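Long-range contact in BREX protein BrxA (Magnetospirillum magneticum, PDB 3BHW), which probably takes part in a type 1 BREX system that protects the bacterium against double-stranded DNA phage by blocking phage DNA replication: residues A[25-29]-A[63-67]. Numbering follows the deposited sequence.
Sequences IAGLL and MRNRL
Arg64 brings the one flat group to this contact: its guanidinium meets the CD2 methyl of Leu29 at a slant, neither squarely over a face nor in line with an edge, and Leu29 CD2 lies 4.1 Å from Arg64 NE. The same guanidinium makes a cation-pi contact with Trp38 of helix 35-43. CG of Arg64 stands anti to the backbone N (chi1 -177°) and the chain runs extended to NE, which carries the charged end along the flank of helix 19-31. At the root of the Arg64 side chain, Ile25 crosses at about a right angle and sets CG2 3.8 Å from Arg64 CA. The other arm of Ile25 ends in CD1, 3.6 Å from Met63 CB; beyond that carbon the methionine chain turns away from helix 19-31, and its side chain also touches Lys18. Leu67 enters from the next turn of helix 57-67. Its CD1 lies against helix 19-31, 3.9 Å from Ile25 CG2 and 3.8 Å from Ala26 N, while Leu29 CD1 rests 3.7 Å from Leu67 CB. The short helical axes approach to 10.2 Å and cross at -56°. Helix 72-80 packs beside the pair, with Val78 touching both Ala26 and Leu67 and Trp75 touching Leu29; Trp75 NE1 also hydrogen-bonds Leu67 O. No hydrogen bond or salt bridge joins the two segments, so the contact rests mainly on apolar packing between helices 19-31 and 57-67. Arg64 NE is buried without a hydrogen-bond partner in the model, a cost that the cation-pi contact with Trp38 may partly offset.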
loop_
_atom_site.group_PDB
_atom_site.type_symbol
_atom_site.label_atom_id
_atom_site.label_comp_id
_atom_site.label_asym_id
_atom_site.label_seq_id
_atom_site.Cartn_x
_atom_site.Cartn_y
_atom_site.Cartn_z
ATOM N N ILE A 25 12.453 5.545 6.060
ATOM C CA ILE A 25 12.244 6.462 4.936
ATOM C C ILE A 25 11.413 7.648 5.401
ATOM O O ILE A 25 11.715 8.803 5.073
ATOM C CB ILE A 25 11.642 5.714 3.693
ATOM C CG1 ILE A 25 12.704 4.797 3.043
ATOM C CG2 ILE A 25 11.124 6.703 2.628
ATOM C CD1 ILE A 25 12.153 3.572 2.317
ATOM N N ALA A 26 10.384 7.371 6.214
ATOM C CA ALA A 26 9.579 8.416 6.854
ATOM C C ALA A 26 10.426 9.352 7.721
ATOM O O ALA A 26 10.201 10.566 7.719
ATOM C CB ALA A 26 8.452 7.804 7.670
ATOM N N GLY A 27 11.410 8.810 8.444
ATOM C CA GLY A 27 12.401 9.642 9.141
ATOM C C GLY A 27 13.128 10.611 8.223
ATOM O O GLY A 27 13.243 11.797 8.530
ATOM N N LEU A 28 13.616 10.088 7.104
ATOM C CA LEU A 28 14.342 10.883 6.131
ATOM C C LEU A 28 13.455 11.940 5.533
ATOM O O LEU A 28 13.923 13.040 5.216
ATOM C CB LEU A 28 14.906 10.010 5.020
ATOM C CG LEU A 28 16.191 9.270 5.395
ATOM C CD1 LEU A 28 16.355 8.055 4.497
ATOM C CD2 LEU A 28 17.369 10.218 5.265
ATOM N N LEU A 29 12.173 11.613 5.349
ATOM C CA LEU A 29 11.240 12.605 4.814
ATOM C C LEU A 29 11.026 13.723 5.844
ATOM O O LEU A 29 10.962 14.905 5.491
ATOM C CB LEU A 29 9.917 11.962 4.391
ATOM C CG LEU A 29 10.065 11.170 3.072
ATOM C CD1 LEU A 29 8.827 10.304 2.790
ATOM C CD2 LEU A 29 10.350 12.099 1.914
ATOM N N MET A 63 8.816 2.700 -1.877
ATOM C CA MET A 63 8.367 2.980 -0.492
ATOM C C MET A 63 8.342 4.507 -0.266
ATOM O O MET A 63 7.435 5.038 0.377
ATOM C CB MET A 63 9.326 2.273 0.465
ATOM C CG MET A 63 9.444 0.781 0.210
ATOM S SD MET A 63 10.160 -0.167 1.631
ATOM C CE MET A 63 10.587 -1.698 0.909
ATOM N N ARG A 64 9.311 5.229 -0.835
ATOM C CA ARG A 64 9.330 6.691 -0.727
ATOM C C ARG A 64 8.215 7.330 -1.567
ATOM O O ARG A 64 7.511 8.228 -1.102
ATOM C CB ARG A 64 10.677 7.265 -1.178
ATOM C CG ARG A 64 10.730 8.804 -1.002
ATOM C CD ARG A 64 11.876 9.430 -1.840
ATOM N NE ARG A 64 11.841 10.892 -1.738
ATOM C CZ ARG A 64 12.769 11.704 -2.243
ATOM N NH1 ARG A 64 13.793 11.197 -2.914
ATOM N NH2 ARG A 64 12.650 13.028 -2.103
ATOM N N ASN A 65 8.089 6.894 -2.819
ATOM C CA ASN A 65 7.036 7.403 -3.691
ATOM C C ASN A 65 5.682 7.202 -3.027
ATOM O O ASN A 65 4.804 8.099 -3.057
ATOM C CB ASN A 65 7.078 6.754 -5.070
ATOM C CG ASN A 65 8.225 7.243 -5.905
ATOM O OD1 ASN A 65 8.649 6.572 -6.851
ATOM N ND2 ASN A 65 8.763 8.387 -5.542
ATOM N N ARG A 66 5.471 5.999 -2.503
ATOM C CA ARG A 66 4.253 5.797 -1.657
ATOM C C ARG A 66 4.017 6.876 -0.557
ATOM O O ARG A 66 2.984 7.551 -0.560
ATOM C CB ARG A 66 4.255 4.435 -1.021
ATOM C CG ARG A 66 3.884 3.315 -1.977
ATOM C CD ARG A 66 3.923 1.979 -1.256
ATOM N NE ARG A 66 3.496 0.853 -2.085
ATOM C CZ ARG A 66 3.919 -0.404 -1.980
ATOM N NH1 ARG A 66 4.828 -0.759 -1.063
ATOM N NH2 ARG A 66 3.423 -1.318 -2.792
ATOM N N LEU A 67 5.009 7.064 0.328
ATOM C CA LEU A 67 4.847 8.030 1.422
ATOM C C LEU A 67 4.712 9.464 0.920
ATOM O O LEU A 67 3.988 10.249 1.546
ATOM C CB LEU A 67 5.958 7.935 2.472
ATOM C CG LEU A 67 6.035 6.629 3.242
ATOM C CD1 LEU A 67 7.396 6.600 3.920
ATOM C CD2 LEU A 67 4.958 6.544 4.328
#